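Glucose 1-dehydrogenase (PDB 2B5W) catalyses the zinc-dependent oxidation of D-glucose and other aldose sugars, passing electrons to NAD+ or, preferably, NADP+. Local coordinates at residues A[170-182]-A[192-206]. The protein carries 1 engineered substitution. Residues are numbered along the deposited sequence; the frame is centred on the assembly and turned at random.
With K (potassium ion), chain E; NAP (NADP nicotinamide-adenine-dinucleotide phosphate), chain I.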
loop_
_atom_site.group_PDB
_atom_site.type_symbol
_atom_site.label_atom_id
_atom_site.label_comp_id
_atom_site.label_asym_id
_atom_site.label_seq_id
_atom_site.Cartn_x
_atom_site.Cartn_y
_atom_site.Cartn_z
ATOM N N ASP A 170 -6.366 7.181 -12.095
ATOM C CA ASP A 170 -6.465 8.636 -12.033
ATOM C C ASP A 170 -6.982 9.012 -10.642
ATOM O O ASP A 170 -8.188 8.964 -10.374
ATOM C CB ASP A 170 -7.373 9.175 -13.149
ATOM C CG ASP A 170 -7.406 10.704 -13.205
ATOM O OD1 ASP A 170 -6.570 11.345 -12.516
ATOM O OD2 ASP A 170 -8.220 11.341 -13.907
ATOM N N TRP A 171 -6.053 9.331 -9.746
ATOM C CA TRP A 171 -6.389 9.670 -8.381
ATOM C C TRP A 171 -6.242 11.193 -8.274
ATOM O O TRP A 171 -5.190 11.764 -8.586
ATOM C CB TRP A 171 -5.419 8.989 -7.422
ATOM C CG TRP A 171 -5.718 9.113 -5.946
ATOM C CD1 TRP A 171 -6.881 8.775 -5.284
ATOM C CD2 TRP A 171 -4.815 9.574 -4.940
ATOM N NE1 TRP A 171 -6.752 9.018 -3.941
ATOM C CE2 TRP A 171 -5.482 9.491 -3.696
ATOM C CE3 TRP A 171 -3.499 10.058 -4.964
ATOM C CZ2 TRP A 171 -4.897 9.884 -2.514
ATOM C CZ3 TRP A 171 -2.931 10.424 -3.806
ATOM C CH2 TRP A 171 -3.621 10.324 -2.588
ATOM N N ASP A 172 -7.301 11.836 -7.840
ATOM C CA ASP A 172 -7.289 13.300 -7.687
ATOM C C ASP A 172 -7.960 13.608 -6.332
ATOM O O ASP A 172 -9.179 13.855 -6.250
ATOM C CB ASP A 172 -8.012 13.957 -8.842
ATOM C CG ASP A 172 -8.093 15.458 -8.704
ATOM O OD1 ASP A 172 -7.303 16.067 -7.922
ATOM O OD2 ASP A 172 -8.939 16.107 -9.353
ATOM N N PRO A 173 -7.169 13.563 -5.276
ATOM C CA PRO A 173 -7.701 13.685 -3.922
ATOM C C PRO A 173 -8.056 15.110 -3.539
ATOM O O PRO A 173 -7.477 16.074 -4.071
ATOM C CB PRO A 173 -6.540 13.210 -3.056
ATOM C CG PRO A 173 -5.306 13.533 -3.858
ATOM C CD PRO A 173 -5.708 13.356 -5.260
ATOM N N SER A 174 -8.998 15.225 -2.624
ATOM C CA SER A 174 -9.418 16.536 -2.098
ATOM C C SER A 174 -9.245 16.712 -0.614
ATOM O O SER A 174 -9.098 17.851 -0.169
ATOM C CB SER A 174 -10.881 16.802 -2.458
ATOM O OG SER A 174 -11.001 16.848 -3.853
ATOM N N SER A 175 -9.296 15.638 0.169
ATOM C CA SER A 175 -9.172 15.721 1.618
ATOM C C SER A 175 -7.923 15.024 2.106
ATOM O O SER A 175 -7.570 13.942 1.620
ATOM C CB SER A 175 -10.418 15.165 2.339
ATOM O OG SER A 175 -10.725 13.839 1.899
ATOM N N ALA A 176 -7.283 15.608 3.122
ATOM C CA ALA A 176 -6.130 14.998 3.771
ATOM C C ALA A 176 -6.173 15.171 5.270
ATOM O O ALA A 176 -6.634 16.216 5.746
ATOM C CB ALA A 176 -4.854 15.626 3.192
ATOM N N PHE A 177 -5.685 14.181 6.011
ATOM C CA PHE A 177 -5.838 14.085 7.463
ATOM C C PHE A 177 -4.486 13.607 7.997
ATOM O O PHE A 177 -4.023 12.476 7.726
ATOM C CB PHE A 177 -6.945 13.069 7.743
ATOM C CG PHE A 177 -7.344 12.877 9.198
ATOM C CD1 PHE A 177 -7.122 13.852 10.149
ATOM C CD2 PHE A 177 -8.071 11.737 9.573
ATOM C CE1 PHE A 177 -7.581 13.710 11.458
ATOM C CE2 PHE A 177 -8.497 11.565 10.880
ATOM C CZ PHE A 177 -8.274 12.579 11.832
ATOM N N VAL A 178 -3.850 14.459 8.769
ATOM C CA VAL A 178 -2.599 14.130 9.404
ATOM C C VAL A 178 -2.946 13.697 10.816
ATOM O O VAL A 178 -3.645 14.400 11.535
ATOM C CB VAL A 178 -1.671 15.368 9.473
ATOM C CG1 VAL A 178 -0.435 15.079 10.300
ATOM C CG2 VAL A 178 -1.313 15.870 8.078
ATOM N N LEU A 179 -2.479 12.534 11.219
ATOM C CA LEU A 179 -2.678 12.072 12.579
ATOM C C LEU A 179 -1.440 12.423 13.402
ATOM O O LEU A 179 -0.335 11.925 13.149
ATOM C CB LEU A 179 -2.917 10.561 12.634
ATOM C CG LEU A 179 -3.888 9.991 11.635
ATOM C CD1 LEU A 179 -3.962 8.471 11.792
ATOM C CD2 LEU A 179 -5.245 10.622 11.631
ATOM N N GLY A 180 -1.591 13.288 14.402
ATOM C CA GLY A 180 -0.453 13.716 15.178
ATOM C C GLY A 180 -0.126 15.173 15.029
ATOM O O GLY A 180 -0.106 15.725 13.906
ATOM N N ASN A 181 0.144 15.785 16.181
ATOM C CA ASN A 181 0.402 17.214 16.260
ATOM C C ASN A 181 1.780 17.483 16.804
ATOM O O ASN A 181 2.045 18.530 17.374
ATOM C CB ASN A 181 -0.678 17.926 17.128
ATOM C CG ASN A 181 -0.710 17.413 18.545
ATOM O OD1 ASN A 181 -0.446 16.245 18.811
ATOM N ND2 ASN A 181 -1.036 18.302 19.477
ATOM N N GLY A 182 2.698 16.546 16.615
ATOM C CA GLY A 182 4.090 16.773 16.921
ATOM C C GLY A 182 4.748 17.528 15.770
ATOM O O GLY A 182 4.070 17.902 14.805
ATOM N N LEU A 192 1.178 19.534 3.056
ATOM C CA LEU A 192 -0.009 19.096 2.348
ATOM C C LEU A 192 -0.809 20.295 1.848
ATOM O O LEU A 192 -1.380 20.249 0.776
ATOM C CB LEU A 192 -0.878 18.152 3.205
ATOM C CG LEU A 192 -0.213 16.807 3.479
ATOM C CD1 LEU A 192 -0.931 16.049 4.580
ATOM C CD2 LEU A 192 -0.147 15.929 2.210
ATOM N N LYS A 193 -0.798 21.394 2.593
ATOM C CA LYS A 193 -1.524 22.563 2.152
ATOM C C LYS A 193 -1.002 23.066 0.817
ATOM O O LYS A 193 -1.762 23.610 0.002
ATOM C CB LYS A 193 -1.403 23.658 3.214
ATOM C CG LYS A 193 -2.222 24.891 2.928
ATOM C CD LYS A 193 -2.162 25.831 4.101
ATOM C CE LYS A 193 -2.903 27.144 3.845
ATOM N NZ LYS A 193 -4.341 26.927 4.008
ATOM N N VAL A 194 0.322 22.946 0.612
ATOM C CA VAL A 194 0.945 23.440 -0.607
ATOM C C VAL A 194 1.267 22.366 -1.651
ATOM O O VAL A 194 1.818 22.684 -2.725
ATOM C CB VAL A 194 2.217 24.327 -0.322
ATOM C CG1 VAL A 194 1.847 25.497 0.542
ATOM C CG2 VAL A 194 3.333 23.522 0.287
ATOM N N ASP A 195 0.875 21.131 -1.359
ATOM C CA ASP A 195 1.146 19.986 -2.205
ATOM C C ASP A 195 0.510 20.184 -3.579
ATOM O O ASP A 195 -0.604 20.698 -3.685
ATOM C CB ASP A 195 0.632 18.719 -1.488
ATOM C CG ASP A 195 1.058 17.395 -2.121
ATOM O OD1 ASP A 195 0.864 17.173 -3.327
ATOM O OD2 ASP A 195 1.519 16.480 -1.391
ATOM N N ASP A 196 1.246 19.785 -4.620
ATOM C CA ASP A 196 0.761 19.836 -5.997
ATOM C C ASP A 196 -0.534 19.033 -6.233
ATOM O O ASP A 196 -1.218 19.281 -7.220
ATOM C CB ASP A 196 1.844 19.322 -6.979
ATOM C CG ASP A 196 3.089 20.231 -7.073
ATOM O OD1 ASP A 196 3.019 21.439 -6.770
ATOM O OD2 ASP A 196 4.189 19.784 -7.478
ATOM N N LYS A 197 -0.887 18.072 -5.356
ATOM C CA LYS A 197 -2.162 17.369 -5.459
ATOM C C LYS A 197 -3.383 18.296 -5.306
ATOM O O LYS A 197 -4.513 17.915 -5.678
ATOM C CB LYS A 197 -2.288 16.261 -4.406
ATOM C CG LYS A 197 -1.328 15.080 -4.562
ATOM C CD LYS A 197 -1.781 14.100 -5.576
ATOM C CE LYS A 197 -0.752 13.006 -5.824
ATOM N NZ LYS A 197 0.416 13.503 -6.603
ATOM N N GLY A 198 -3.205 19.453 -4.681
ATOM C CA GLY A 198 -4.293 20.415 -4.562
ATOM C C GLY A 198 -5.404 19.990 -3.640
ATOM O O GLY A 198 -6.599 19.981 -3.994
ATOM N N TYR A 199 -5.035 19.620 -2.436
ATOM C CA TYR A 199 -6.017 19.307 -1.394
ATOM C C TYR A 199 -6.814 20.556 -1.032
ATOM O O TYR A 199 -6.280 21.669 -1.039
ATOM C CB TYR A 199 -5.353 18.832 -0.134
ATOM C CG TYR A 199 -4.577 17.566 -0.328
ATOM C CD1 TYR A 199 -5.239 16.341 -0.377
ATOM C CD2 TYR A 199 -3.189 17.571 -0.397
ATOM C CE1 TYR A 199 -4.535 15.142 -0.554
ATOM C CE2 TYR A 199 -2.481 16.358 -0.571
ATOM C CZ TYR A 199 -3.174 15.157 -0.644
ATOM O OH TYR A 199 -2.506 13.930 -0.809
ATOM N N GLU A 200 -8.092 20.338 -0.798
ATOM C CA GLU A 200 -9.054 21.405 -0.502
ATOM C C GLU A 200 -9.373 21.475 0.981
ATOM O O GLU A 200 -9.584 22.571 1.511
ATOM C CB GLU A 200 -10.338 21.157 -1.313
ATOM C CG GLU A 200 -10.107 21.161 -2.825
ATOM C CD GLU A 200 -11.359 20.848 -3.618
ATOM O OE1 GLU A 200 -12.452 20.733 -3.017
ATOM O OE2 GLU A 200 -11.247 20.726 -4.856
ATOM N N ASN A 201 -9.431 20.335 1.650
ATOM C CA ASN A 201 -9.874 20.232 3.044
ATOM C C ASN A 201 -8.849 19.463 3.860
ATOM O O ASN A 201 -8.520 18.314 3.544
ATOM C CB ASN A 201 -11.229 19.557 3.143
ATOM C CG ASN A 201 -12.279 20.285 2.371
ATOM O OD1 ASN A 201 -12.838 19.763 1.402
ATOM N ND2 ASN A 201 -12.515 21.506 2.744
ATOM N N LEU A 202 -8.293 20.132 4.858
ATOM C CA LEU A 202 -7.263 19.575 5.719
ATOM C C LEU A 202 -7.724 19.393 7.177
ATOM O O LEU A 202 -8.456 20.219 7.731
ATOM C CB LEU A 202 -6.014 20.465 5.678
ATOM C CG LEU A 202 -5.399 20.734 4.321
ATOM C CD1 LEU A 202 -4.329 21.841 4.474
ATOM C CD2 LEU A 202 -4.879 19.481 3.694
ATOM N N TYR A 203 -7.195 18.359 7.811
ATOM C CA TYR A 203 -7.591 17.937 9.159
ATOM C C TYR A 203 -6.352 17.472 9.895
ATOM O O TYR A 203 -5.446 16.921 9.275
ATOM C CB TYR A 203 -8.600 16.817 9.033
ATOM C CG TYR A 203 -9.860 17.202 8.292
ATOM C CD1 TYR A 203 -9.933 17.110 6.919
ATOM C CD2 TYR A 203 -11.015 17.596 8.984
ATOM C CE1 TYR A 203 -11.067 17.439 6.207
ATOM C CE2 TYR A 203 -12.161 17.919 8.278
ATOM C CZ TYR A 203 -12.182 17.856 6.896
ATOM O OH TYR A 203 -13.312 18.177 6.180
ATOM N N CYS A 204 -6.276 17.682 11.199
ATOM C CA CYS A 204 -5.138 17.207 11.982
ATOM C C CYS A 204 -5.615 16.712 13.354
ATOM O O CYS A 204 -6.356 17.402 14.026
ATOM C CB CYS A 204 -4.054 18.252 12.120
ATOM S SG CYS A 204 -2.614 17.774 13.038
ATOM N N LEU A 205 -5.206 15.505 13.706
ATOM C CA LEU A 205 -5.606 14.841 14.954
ATOM C C LEU A 205 -4.635 15.132 16.077
ATOM O O LEU A 205 -3.422 14.952 15.945
ATOM C CB LEU A 205 -5.642 13.327 14.742
ATOM C CG LEU A 205 -6.327 12.498 15.845
ATOM C CD1 LEU A 205 -7.817 12.480 15.611
ATOM C CD2 LEU A 205 -5.738 11.074 15.875
ATOM N N GLY A 206 -5.178 15.499 17.241
ATOM C CA GLY A 206 -4.411 15.673 18.460
ATOM C C GLY A 206 -5.295 15.305 19.656
ATOM O O GLY A 206 -6.405 14.834 19.451
HETATM K K K E . -7.204 17.943 -5.931
HETATM P PA NAP I . 6.001 13.446 18.731
HETATM O O1A NAP I . 6.094 12.566 19.883
HETATM O O2A NAP I . 6.581 14.845 18.984
HETATM O O5B NAP I . 4.502 13.639 18.276
HETATM C C5B NAP I . 3.519 12.642 18.338
HETATM C C4B NAP I . 2.260 13.442 18.593
HETATM O O4B NAP I . 1.162 12.571 18.438
HETATM C C3B NAP I . 2.191 14.053 20.006
HETATM O O3B NAP I . 2.046 15.464 19.990
HETATM C C2B NAP I . 0.982 13.360 20.639
HETATM O O2B NAP I . 0.150 14.205 21.416
HETATM C C1B NAP I . 0.211 12.871 19.436
HETATM N N9A NAP I . -0.547 11.674 19.744
HETATM C C8A NAP I . -0.049 10.476 20.199
HETATM N N7A NAP I . -1.080 9.626 20.368
HETATM C C5A NAP I . -2.243 10.294 20.067
HETATM C C6A NAP I . -3.598 9.946 20.064
HETATM N N6A NAP I . -4.040 8.740 20.478
HETATM N N1A NAP I . -4.535 10.877 19.682
HETATM C C2A NAP I . -4.159 12.140 19.274
HETATM N N3A NAP I . -2.823 12.503 19.275
HETATM C C4A NAP I . -1.891 11.592 19.648
HETATM O O3 NAP I . 6.883 12.899 17.523
HETATM P PN NAP I . 7.264 13.548 16.089
HETATM O O1N NAP I . 6.159 14.383 15.536
HETATM O O2N NAP I . 8.669 14.068 16.058
HETATM O O5D NAP I . 7.169 12.078 15.471
HETATM C C5D NAP I . 5.912 11.497 15.180
HETATM C C4D NAP I . 6.052 9.993 14.954
HETATM O O4D NAP I . 6.839 9.796 13.775
HETATM C C3D NAP I . 6.772 9.257 16.087
HETATM O O3D NAP I . 6.155 8.013 16.353
HETATM C C2D NAP I . 8.183 9.082 15.536
HETATM O O2D NAP I . 8.924 8.037 16.110
HETATM C C1D NAP I . 7.890 8.871 14.051
HETATM N N1N NAP I . 8.961 9.241 13.118
HETATM C C2N NAP I . 9.194 8.336 12.129
HETATM C C3N NAP I . 10.106 8.625 11.154
HETATM C C7N NAP I . 10.164 7.654 10.011
HETATM O O7N NAP I . 11.246 7.907 9.173
HETATM N N7N NAP I . 9.227 6.674 9.894
HETATM C C4N NAP I . 10.847 9.814 11.160
HETATM C C5N NAP I . 10.589 10.733 12.170
HETATM C C6N NAP I . 9.616 10.450 13.139
HETATM P P2B NAP I . 0.386 14.408 23.042
HETATM O O1X NAP I . 1.620 15.095 23.321
HETATM O O2X NAP I . -0.872 15.198 23.459
HETATM O O3X NAP I . 0.385 13.032 23.716
#
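With CG turned opposite its carbonyl carbon (chi1 -62°), Tyr199 lays its ring beneath the start of strand 175-179, while Phe177, its CG swung opposite its own backbone N (chi1 -176°), leans over to the neighbouring strand 201-206, against Tyr203 and Leu205. One face of the Tyr199 ring receives the methyl of Ala176 in a CH-pi contact, CB lying 3.9 Å from the centroid of that ring. CE1 of Tyr199 also meets CB of Pro173 at 3.7 Å, and its hydroxyl is hydrogen-bonded to Tyr163. A serine in place of Tyr199 would probably leave the Ala176 methyl and the Pro173 ring without their aromatic support and Tyr163 without this partner. On the other side of the sheet, Phe177 CD1 packs on Tyr203 CB (3.5 Å) and its CZ on Leu205 CD1, while Leu179 CD2 sits over the centre of the phenyl face. Between these layers runs a parallel backbone ladder, which opens with Ser174 O accepting from both Glu200 N (2.8 Å) and Asn201 N (3.1 Å). It closes with Gly180 N giving to Leu205 O at 2.9 Å. Beyond the opening end, a potassium ion ties the loops together through Asp172 OD1 and the carbonyl oxygens of Pro173, Lys197 and Gly198. The whole illustrates the first beta-alpha-beta unit of a Rossmann fold: Gly180 and Gly182 belong to its glycine-rich turn beside NADP, helix 183-194 crosses over the Val178 and Cys204 face, and strands 243-248 and 224-227 flank the pair within the parallel sheet.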